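Local coordinates for protein 3',5'-nucleoside bisphosphate phosphatase (Chromobacterium violaceum, PDB 2YB1) that hydrolyses nucleoside 3',5'-bisphosphates to nucleoside 5'-phosphates and orthophosphate, using three manganese ions per subunit, at residues 21-29 against 258-266; 96-107 against 129-137. All blocks are in the same frame, centred on the assembly; numbering follows the deposited sequence.

Interaction 1: residues 21-29 against 258-266; sequences EVIDRAAAR and DVGHTEDLP
Asp258 meets Arg25 in a salt bridge where the loop after strand 242-246 comes against the C-terminal half of helix 19-27: OD1 takes the hydrogen of Arg25 NE at 2.8 Å, with an N-H...O angle of 160°. The arginine reaches it with its chain fully extended from CG to NE. OD1 lies close to the guanidinium plane and is approached on its syn side, yet the guanidinium and carboxylate planes stand 84° apart. That twist rules out a flat two-pronged pairing, and the second bond, from Arg25 NH2 to the same OD1, is weak. The other oxygen, OD2, receives a bond from water 1, which also donates to Arg25 O. Val259 then turns inward against the helix: CG2 rests 3.8 Å from Ala26 CB, while CG1 packs beside Ala26 N and the Arg25 methylenes. With CG1 set between backbone N and carbonyl carbon (chi1 66°), both methyls face the helix. Gly260, with positive phi, occupies the third position of a type II turn from Asp258 to His261, and its CA sits 3.9 Å from Ala26 CB. Its amide bonds to Asp5, tying the loop to strand 4-5, and water 2 joins its O to Arg29 O. At His261 the bent Arg29 chain brings NH2 over one ring face, offset toward the rim, 3.4 Å from His261 CG. The ion pair thus hangs on one oxygen and one good bond, so the polar border of the buried Val259-Ala26 packing depends partly on water, while Val259 O is buried without a polar partner in the model.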
loop_
_atom_site.group_PDB
_atom_site.type_symbol
_atom_site.label_atom_id
_atom_site.label_comp_id
_atom_site.label_asym_id
_atom_site.label_seq_id
_atom_site.Cartn_x
_atom_site.Cartn_y
_atom_site.Cartn_z
ATOM N N GLU A 21 16.801 -3.245 -3.068
ATOM C CA GLU A 21 16.626 -4.692 -3.153
ATOM C C GLU A 21 15.315 -5.094 -3.817
ATOM O O GLU A 21 15.280 -6.045 -4.599
ATOM C CB GLU A 21 16.712 -5.331 -1.765
ATOM C CG GLU A 21 18.106 -5.298 -1.160
ATOM C CD GLU A 21 18.114 -5.735 0.298
ATOM O OE1 GLU A 21 17.037 -5.740 0.931
ATOM O OE2 GLU A 21 19.194 -6.069 0.807
ATOM N N VAL A 22 14.235 -4.382 -3.501
ATOM C CA VAL A 22 12.915 -4.758 -4.026
ATOM C C VAL A 22 12.816 -4.436 -5.522
ATOM O O VAL A 22 12.265 -5.221 -6.302
ATOM C CB VAL A 22 11.744 -4.145 -3.191
ATOM C CG1 VAL A 22 11.633 -2.644 -3.413
ATOM C CG2 VAL A 22 10.400 -4.873 -3.494
ATOM N N ILE A 23 13.404 -3.313 -5.928
ATOM C CA ILE A 23 13.481 -2.970 -7.353
ATOM C C ILE A 23 14.323 -3.993 -8.122
ATOM O O ILE A 23 13.942 -4.438 -9.213
ATOM C CB ILE A 23 14.058 -1.537 -7.577
ATOM C CG1 ILE A 23 13.110 -0.465 -7.010
ATOM C CG2 ILE A 23 14.348 -1.288 -9.056
ATOM C CD1 ILE A 23 11.727 -0.452 -7.658
ATOM N N ASP A 24 15.466 -4.367 -7.548
ATOM C CA ASP A 24 16.347 -5.359 -8.161
ATOM C C ASP A 24 15.650 -6.719 -8.311
ATOM O O ASP A 24 15.845 -7.417 -9.307
ATOM C CB ASP A 24 17.638 -5.515 -7.349
ATOM C CG ASP A 24 18.615 -4.362 -7.571
ATOM O OD1 ASP A 24 18.399 -3.544 -8.499
ATOM O OD2 ASP A 24 19.605 -4.277 -6.814
ATOM N N ARG A 25 14.845 -7.090 -7.317
ATOM C CA ARG A 25 14.100 -8.346 -7.356
ATOM C C ARG A 25 13.039 -8.270 -8.453
ATOM O O ARG A 25 12.919 -9.180 -9.272
ATOM C CB ARG A 25 13.447 -8.635 -6.002
ATOM C CG ARG A 25 12.642 -9.952 -5.946
ATOM C CD ARG A 25 12.000 -10.124 -4.569
ATOM N NE ARG A 25 11.233 -11.366 -4.433
ATOM C CZ ARG A 25 11.714 -12.524 -3.983
ATOM N NH1 ARG A 25 12.987 -12.634 -3.624
ATOM N NH2 ARG A 25 10.913 -13.587 -3.894
ATOM N N ALA A 26 12.283 -7.174 -8.477
ATOM C CA ALA A 26 11.290 -6.959 -9.528
ATOM C C ALA A 26 11.945 -7.037 -10.911
ATOM O O ALA A 26 11.370 -7.575 -11.858
ATOM C CB ALA A 26 10.616 -5.607 -9.344
ATOM N N ALA A 27 13.163 -6.511 -11.012
ATOM C CA ALA A 27 13.851 -6.387 -12.297
ATOM C C ALA A 27 14.146 -7.743 -12.950
ATOM O O ALA A 27 14.346 -7.825 -14.162
ATOM C CB ALA A 27 15.145 -5.577 -12.130
ATOM N N ALA A 28 14.193 -8.803 -12.152
ATOM C CA ALA A 28 14.472 -10.135 -12.690
ATOM C C ALA A 28 13.332 -10.557 -13.621
ATOM O O ALA A 28 13.517 -11.389 -14.503
ATOM C CB ALA A 28 14.661 -11.147 -11.564
ATOM N N ARG A 29 12.163 -9.955 -13.429
ATOM C CA ARG A 29 10.980 -10.253 -14.258
ATOM C C ARG A 29 10.867 -9.372 -15.508
ATOM O O ARG A 29 9.852 -9.418 -16.214
ATOM C CB ARG A 29 9.691 -10.120 -13.436
ATOM C CG ARG A 29 9.741 -10.748 -12.051
ATOM C CD ARG A 29 9.640 -12.265 -12.089
ATOM N NE ARG A 29 8.252 -12.722 -12.067
ATOM C CZ ARG A 29 7.650 -13.345 -13.077
ATOM N NH1 ARG A 29 8.314 -13.603 -14.196
ATOM N NH2 ARG A 29 6.381 -13.716 -12.966
ATOM N N ASP A 258 4.530 -12.355 -6.411
ATOM C CA ASP A 258 5.866 -11.774 -6.369
ATOM C C ASP A 258 5.942 -10.473 -7.150
ATOM O O ASP A 258 5.186 -10.240 -8.100
ATOM C CB ASP A 258 6.945 -12.738 -6.878
ATOM C CG ASP A 258 8.362 -12.150 -6.756
ATOM O OD1 ASP A 258 8.734 -11.705 -5.637
ATOM O OD2 ASP A 258 9.088 -12.106 -7.792
ATOM N N VAL A 259 6.887 -9.642 -6.744
ATOM C CA VAL A 259 6.994 -8.286 -7.241
ATOM C C VAL A 259 7.463 -8.250 -8.695
ATOM O O VAL A 259 8.298 -9.056 -9.112
ATOM C CB VAL A 259 7.956 -7.462 -6.352
ATOM C CG1 VAL A 259 9.394 -7.995 -6.473
ATOM C CG2 VAL A 259 7.887 -5.987 -6.713
ATOM N N GLY A 260 6.921 -7.315 -9.469
ATOM C CA GLY A 260 7.389 -7.107 -10.830
ATOM C C GLY A 260 6.470 -7.718 -11.875
ATOM O O GLY A 260 6.689 -7.561 -13.079
ATOM N N HIS A 261 5.437 -8.406 -11.403
ATOM C CA HIS A 261 4.481 -9.076 -12.282
ATOM C C HIS A 261 3.078 -8.990 -11.684
ATOM O O HIS A 261 2.913 -9.031 -10.467
ATOM C CB HIS A 261 4.880 -10.542 -12.468
ATOM C CG HIS A 261 3.956 -11.312 -13.359
ATOM N ND1 HIS A 261 2.985 -12.163 -12.873
ATOM C CD2 HIS A 261 3.853 -11.359 -14.710
ATOM C CE1 HIS A 261 2.323 -12.699 -13.884
ATOM N NE2 HIS A 261 2.833 -12.232 -15.010
ATOM N N THR A 262 2.072 -8.860 -12.542
ATOM C CA THR A 262 0.683 -8.906 -12.104
ATOM C C THR A 262 -0.135 -9.663 -13.149
ATOM O O THR A 262 0.316 -9.864 -14.284
ATOM C CB THR A 262 0.085 -7.498 -11.924
ATOM O OG1 THR A 262 0.295 -6.747 -13.120
ATOM C CG2 THR A 262 0.723 -6.776 -10.738
ATOM N N GLU A 263 -1.325 -10.098 -12.750
ATOM C CA GLU A 263 -2.273 -10.725 -13.666
ATOM C C GLU A 263 -2.736 -9.716 -14.712
ATOM O O GLU A 263 -2.994 -8.563 -14.383
ATOM C CB GLU A 263 -3.503 -11.205 -12.886
ATOM C CG GLU A 263 -3.220 -12.336 -11.909
ATOM C CD GLU A 263 -2.644 -13.551 -12.613
ATOM O OE1 GLU A 263 -3.197 -13.940 -13.666
ATOM O OE2 GLU A 263 -1.629 -14.101 -12.130
ATOM N N ASP A 264 -2.855 -10.164 -15.962
ATOM C CA ASP A 264 -3.389 -9.341 -17.041
ATOM C C ASP A 264 -4.764 -8.783 -16.660
ATOM O O ASP A 264 -5.638 -9.527 -16.219
ATOM C CB ASP A 264 -3.553 -10.167 -18.323
ATOM C CG ASP A 264 -2.236 -10.571 -18.948
ATOM O OD1 ASP A 264 -1.181 -9.994 -18.601
ATOM O OD2 ASP A 264 -2.267 -11.469 -19.816
ATOM N N LEU A 265 -4.954 -7.482 -16.849
ATOM C CA LEU A 265 -6.258 -6.858 -16.625
ATOM C C LEU A 265 -7.313 -7.417 -17.585
ATOM O O LEU A 265 -7.015 -7.701 -18.740
ATOM C CB LEU A 265 -6.177 -5.340 -16.806
ATOM C CG LEU A 265 -5.433 -4.513 -15.758
ATOM C CD1 LEU A 265 -5.369 -3.063 -16.222
ATOM C CD2 LEU A 265 -6.094 -4.627 -14.388
ATOM N N PRO A 266 -8.549 -7.585 -17.097
ATOM C CA PRO A 266 -9.661 -7.944 -17.985
ATOM C C PRO A 266 -9.752 -6.949 -19.140
ATOM O O PRO A 266 -9.406 -5.780 -18.959
ATOM C CB PRO A 266 -10.889 -7.811 -17.071
ATOM C CG PRO A 266 -10.355 -8.051 -15.687
ATOM C CD PRO A 266 -8.975 -7.448 -15.691
HETATM O O HOH W 1 11.758 -11.598 -9.098
HETATM O O HOH W 2 7.335 -8.779 -15.379
HETATM O O HOH W 3 5.674 -12.944 -9.674
#

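Interaction 2: residues 96-107 against 129-137; sequences REGRLERARQMG and PEMISRTHF. With AMP (adenosine monophosphate), chain E.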
loop_
_atom_site.group_PDB
_atom_site.type_symbol
_atom_site.label_atom_id
_atom_site.label_comp_id
_atom_site.label_asym_id
_atom_site.label_seq_id
_atom_site.Cartn_x
_atom_site.Cartn_y
_atom_site.Cartn_z
ATOM N N ARG A 96 1.538 9.598 10.307
ATOM C CA ARG A 96 2.568 8.808 10.990
ATOM C C ARG A 96 2.660 9.121 12.487
ATOM O O ARG A 96 3.156 8.301 13.261
ATOM C CB ARG A 96 3.953 9.043 10.364
ATOM C CG ARG A 96 4.073 8.637 8.905
ATOM C CD ARG A 96 5.519 8.579 8.452
ATOM N NE ARG A 96 6.210 9.870 8.489
ATOM C CZ ARG A 96 6.187 10.759 7.500
ATOM N NH1 ARG A 96 5.466 10.521 6.408
ATOM N NH2 ARG A 96 6.870 11.896 7.610
ATOM N N GLU A 97 2.192 10.305 12.878
ATOM C CA GLU A 97 2.406 10.847 14.229
ATOM C C GLU A 97 2.041 9.935 15.408
ATOM O O GLU A 97 2.788 9.854 16.388
ATOM C CB GLU A 97 1.684 12.189 14.396
ATOM C CG GLU A 97 2.439 13.399 13.867
ATOM C CD GLU A 97 1.673 14.699 14.107
ATOM O OE1 GLU A 97 0.972 14.786 15.140
ATOM O OE2 GLU A 97 1.757 15.620 13.260
ATOM N N GLY A 98 0.890 9.278 15.334
ATOM C CA GLY A 98 0.441 8.442 16.437
ATOM C C GLY A 98 0.892 6.990 16.356
ATOM O O GLY A 98 0.520 6.171 17.194
ATOM N N ARG A 99 1.686 6.670 15.343
ATOM C CA ARG A 99 2.035 5.280 15.052
ATOM C C ARG A 99 2.841 4.616 16.184
ATOM O O ARG A 99 2.513 3.510 16.625
ATOM C CB ARG A 99 2.788 5.203 13.712
ATOM C CG ARG A 99 2.586 3.920 12.953
ATOM C CD ARG A 99 3.030 4.046 11.498
ATOM N NE ARG A 99 1.922 3.876 10.553
ATOM C CZ ARG A 99 1.204 2.761 10.418
ATOM N NH1 ARG A 99 1.461 1.696 11.175
ATOM N NH2 ARG A 99 0.216 2.710 9.521
ATOM N N LEU A 100 3.898 5.283 16.649
ATOM C CA LEU A 100 4.731 4.730 17.722
ATOM C C LEU A 100 3.953 4.522 19.023
ATOM O O LEU A 100 4.060 3.468 19.666
ATOM C CB LEU A 100 5.951 5.629 17.980
ATOM C CG LEU A 100 7.241 5.092 17.359
ATOM C CD1 LEU A 100 8.351 6.151 17.372
ATOM C CD2 LEU A 100 7.683 3.812 18.068
ATOM N N GLU A 101 3.188 5.542 19.411
ATOM C CA GLU A 101 2.330 5.477 20.591
ATOM C C GLU A 101 1.366 4.279 20.512
ATOM O O GLU A 101 1.238 3.499 21.454
ATOM C CB GLU A 101 1.557 6.794 20.706
ATOM C CG GLU A 101 0.426 6.825 21.719
ATOM C CD GLU A 101 -0.352 8.145 21.663
ATOM O OE1 GLU A 101 -0.722 8.588 20.542
ATOM O OE2 GLU A 101 -0.602 8.734 22.740
ATOM N N ARG A 102 0.689 4.142 19.376
ATOM C CA ARG A 102 -0.227 3.031 19.157
ATOM C C ARG A 102 0.487 1.687 19.295
ATOM O O ARG A 102 -0.067 0.721 19.844
ATOM C CB ARG A 102 -0.839 3.156 17.765
ATOM C CG ARG A 102 -1.674 1.972 17.267
ATOM C CD ARG A 102 -2.142 2.324 15.842
ATOM N NE ARG A 102 -2.906 1.286 15.144
ATOM C CZ ARG A 102 -2.409 0.502 14.189
ATOM N NH1 ARG A 102 -1.128 0.612 13.822
ATOM N NH2 ARG A 102 -3.198 -0.390 13.592
ATOM N N ALA A 103 1.715 1.625 18.786
ATOM C CA ALA A 103 2.503 0.393 18.850
ATOM C C ALA A 103 2.889 -0.006 20.274
ATOM O O ALA A 103 2.862 -1.184 20.616
ATOM C CB ALA A 103 3.755 0.500 17.968
ATOM N N ARG A 104 3.273 0.964 21.101
ATOM C CA ARG A 104 3.599 0.649 22.491
ATOM C C ARG A 104 2.367 0.066 23.200
ATOM O O ARG A 104 2.466 -0.865 24.000
ATOM C CB ARG A 104 4.122 1.890 23.222
ATOM C CG ARG A 104 5.377 2.489 22.593
ATOM C CD ARG A 104 5.924 3.644 23.436
ATOM N NE ARG A 104 6.911 4.421 22.688
ATOM C CZ ARG A 104 6.644 5.551 22.041
ATOM N NH1 ARG A 104 5.406 6.048 22.051
ATOM N NH2 ARG A 104 7.612 6.187 21.375
ATOM N N GLN A 105 1.207 0.617 22.879
ATOM C CA GLN A 105 -0.067 0.149 23.409
ATOM C C GLN A 105 -0.429 -1.261 22.899
ATOM O O GLN A 105 -0.935 -2.093 23.657
ATOM C CB GLN A 105 -1.169 1.171 23.068
ATOM C CG GLN A 105 -0.986 2.509 23.797
ATOM C CD GLN A 105 -1.868 3.631 23.262
ATOM O OE1 GLN A 105 -2.565 3.472 22.262
ATOM N NE2 GLN A 105 -1.826 4.781 23.929
ATOM N N MET A 106 -0.163 -1.526 21.622
ATOM C CA MET A 106 -0.385 -2.858 21.060
ATOM C C MET A 106 0.458 -3.881 21.819
ATOM O O MET A 106 -0.015 -4.972 22.154
ATOM C CB MET A 106 -0.051 -2.891 19.561
ATOM C CG MET A 106 -1.011 -2.069 18.667
ATOM S SD MET A 106 -0.681 -2.339 16.897
ATOM C CE MET A 106 0.722 -1.285 16.600
ATOM N N GLY A 107 1.703 -3.515 22.109
ATOM C CA GLY A 107 2.588 -4.391 22.854
ATOM C C GLY A 107 2.033 -4.682 24.236
ATOM O O GLY A 107 2.010 -5.832 24.673
ATOM N N PRO A 129 11.405 3.407 13.330
ATOM C CA PRO A 129 10.474 3.317 14.465
ATOM C C PRO A 129 9.128 4.006 14.231
ATOM O O PRO A 129 8.086 3.481 14.659
ATOM C CB PRO A 129 11.248 4.001 15.595
ATOM C CG PRO A 129 12.683 3.700 15.271
ATOM C CD PRO A 129 12.771 3.756 13.769
ATOM N N GLU A 130 9.141 5.145 13.541
ATOM C CA GLU A 130 7.916 5.902 13.289
ATOM C C GLU A 130 6.946 5.169 12.355
ATOM O O GLU A 130 5.756 5.486 12.316
ATOM C CB GLU A 130 8.256 7.268 12.696
ATOM C CG GLU A 130 9.247 8.074 13.530
ATOM C CD GLU A 130 8.579 8.901 14.623
ATOM O OE1 GLU A 130 7.355 8.731 14.846
ATOM O OE2 GLU A 130 9.282 9.728 15.254
ATOM N N MET A 131 7.464 4.208 11.595
ATOM C CA MET A 131 6.650 3.430 10.648
ATOM C C MET A 131 6.164 2.099 11.220
ATOM O O MET A 131 5.595 1.276 10.499
ATOM C CB MET A 131 7.396 3.194 9.335
ATOM C CG MET A 131 7.624 4.461 8.518
ATOM S SD MET A 131 6.143 5.471 8.365
ATOM C CE MET A 131 4.811 4.318 8.052
ATOM N N ILE A 132 6.413 1.890 12.508
ATOM C CA ILE A 132 6.089 0.626 13.172
ATOM C C ILE A 132 4.637 0.187 12.881
ATOM O O ILE A 132 3.695 0.971 13.013
ATOM C CB ILE A 132 6.362 0.715 14.710
ATOM C CG1 ILE A 132 6.095 -0.624 15.406
ATOM C CG2 ILE A 132 5.548 1.847 15.359
ATOM C CD1 ILE A 132 7.119 -1.723 15.111
ATOM N N SER A 133 4.469 -1.079 12.514
ATOM C CA SER A 133 3.227 -1.554 11.892
ATOM C C SER A 133 2.793 -2.899 12.471
ATOM O O SER A 133 3.625 -3.636 12.979
ATOM C CB SER A 133 3.491 -1.696 10.389
ATOM O OG SER A 133 2.615 -2.592 9.753
ATOM N N ARG A 134 1.499 -3.218 12.382
ATOM C CA ARG A 134 1.009 -4.556 12.724
ATOM C C ARG A 134 1.802 -5.629 11.983
ATOM O O ARG A 134 1.914 -6.753 12.463
ATOM C CB ARG A 134 -0.480 -4.718 12.386
ATOM C CG ARG A 134 -1.417 -3.917 13.299
ATOM C CD ARG A 134 -2.888 -4.247 13.047
ATOM N NE ARG A 134 -3.382 -3.635 11.813
ATOM C CZ ARG A 134 -4.421 -4.082 11.116
ATOM N NH1 ARG A 134 -5.082 -5.161 11.527
ATOM N NH2 ARG A 134 -4.803 -3.452 10.005
ATOM N N THR A 135 2.325 -5.288 10.802
ATOM C CA THR A 135 3.110 -6.242 10.008
ATOM C C THR A 135 4.349 -6.684 10.767
ATOM O O THR A 135 4.685 -7.865 10.789
ATOM C CB THR A 135 3.537 -5.641 8.654
ATOM O OG1 THR A 135 2.372 -5.261 7.912
ATOM C CG2 THR A 135 4.354 -6.655 7.836
ATOM N N HIS A 136 5.030 -5.723 11.395
ATOM C CA HIS A 136 6.215 -6.032 12.184
ATOM C C HIS A 136 5.876 -6.888 13.408
ATOM O O HIS A 136 6.637 -7.801 13.758
ATOM C CB HIS A 136 6.927 -4.751 12.608
ATOM C CG HIS A 136 7.295 -3.861 11.464
ATOM N ND1 HIS A 136 6.797 -2.581 11.324
ATOM C CD2 HIS A 136 8.100 -4.068 10.396
ATOM C CE1 HIS A 136 7.297 -2.034 10.231
ATOM N NE2 HIS A 136 8.096 -2.913 9.652
ATOM N N PHE A 137 4.740 -6.609 14.048
ATOM C CA PHE A 137 4.267 -7.416 15.174
ATOM C C PHE A 137 4.027 -8.849 14.726
ATOM O O PHE A 137 4.367 -9.796 15.429
ATOM C CB PHE A 137 2.971 -6.841 15.775
ATOM C CG PHE A 137 3.204 -5.743 16.788
ATOM C CD1 PHE A 137 3.509 -4.449 16.377
ATOM C CD2 PHE A 137 3.143 -6.016 18.146
ATOM C CE1 PHE A 137 3.740 -3.442 17.314
ATOM C CE2 PHE A 137 3.377 -5.016 19.084
ATOM C CZ PHE A 137 3.672 -3.723 18.660
HETATM P P AMP E . -1.005 -0.960 10.420
HETATM O O1P AMP E . -2.425 -1.181 10.900
HETATM O O2P AMP E . -1.041 0.089 9.330
HETATM O O3P AMP E . -0.094 -0.729 11.600
HETATM O "O5'" AMP E . -0.681 -2.379 9.774
HETATM C "C5'" AMP E . -1.397 -2.837 8.639
HETATM C "C4'" AMP E . -0.576 -3.790 7.811
HETATM O "O4'" AMP E . -0.626 -5.108 8.404
HETATM C "C3'" AMP E . -1.062 -4.006 6.384
HETATM O "O3'" AMP E . -0.611 -2.994 5.497
HETATM C "C2'" AMP E . -0.533 -5.396 6.039
HETATM O "O2'" AMP E . 0.821 -5.322 5.612
HETATM C "C1'" AMP E . -0.576 -6.100 7.396
HETATM N N9 AMP E . -1.765 -6.960 7.527
HETATM C C8 AMP E . -2.992 -6.575 7.938
HETATM N N7 AMP E . -3.852 -7.634 7.921
HETATM C C5 AMP E . -3.170 -8.711 7.482
HETATM C C6 AMP E . -3.464 -10.141 7.229
HETATM N N6 AMP E . -4.703 -10.644 7.439
HETATM N N1 AMP E . -2.452 -10.922 6.780
HETATM C C2 AMP E . -1.212 -10.441 6.559
HETATM N N3 AMP E . -0.874 -9.152 6.766
HETATM C C4 AMP E . -1.794 -8.261 7.222
HETATM O O HOH W 4 4.995 7.358 14.881
HETATM O O HOH W 5 1.505 1.518 14.993
#
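Arg99 and Ile132 are joined by a direct hydrogen bond: NH1 donates to Ile132 O over 3.0 Å, from above the carbonyl plane. The same NH1 also binds AMP O3P, and NH2 binds O2P. Arg102, its CG anti to the backbone N (chi1 171°) and its chain extended to NE, adds NH1 to O3P at 2.8 Å and NH2 to O1P. From the other segment, Arg134 gives its amide N to O3P and its NE to O1P (2.8 Å, 167°). O3P thus collects three N-H bonds. All three arginines belong to the experimentally established substrate site, and AMP is a nucleoside 5'-phosphate, the kind of product released.

In the second shell, water 5 ties Arg99 O, Arg102 NH1 and Ile132 O together, while Met106 SD lies over the Arg102 guanidinium. Ser133, the N-cap of helix 134-143, accepts from Thr135 N and forms a capping box with His136, whose ND1 receives a weak bond from Ser133 N. Ile132 CG2 presses on Ala103 CB at a tight 3.4 Å, and Met106 SD lies 4.8 Å from the Phe137 ring centroid, over its face, a Met-aromatic contact. Helix 99-112 therefore packs on the start of helix 134-143, with helix 118-123 adjoining Ala103, Ile132 and Phe137.

Interaction 1 and interaction 2 lie on opposite sides of the chain's centre, their own centres 28 Å apart and their nearest atoms about 13 Å apart. Along the sequence the second is nested in the first. Segment 258-266 touches both outermost strands of the seven-stranded sheet: Thr262 OG1 bonds to Ile4 O, and the side chains of Thr262 and Leu265 touch strand 242-246. Interaction 2 joins helices inserted between strands 72-79 and 186-189. In interaction 1 the Val22 side chain is about 7 Å from that of the manganese ligand His9, but interaction 2 alone contacts AMP. One contact thus joins early and late parts of the chain, and the other holds the nucleotide's phosphate.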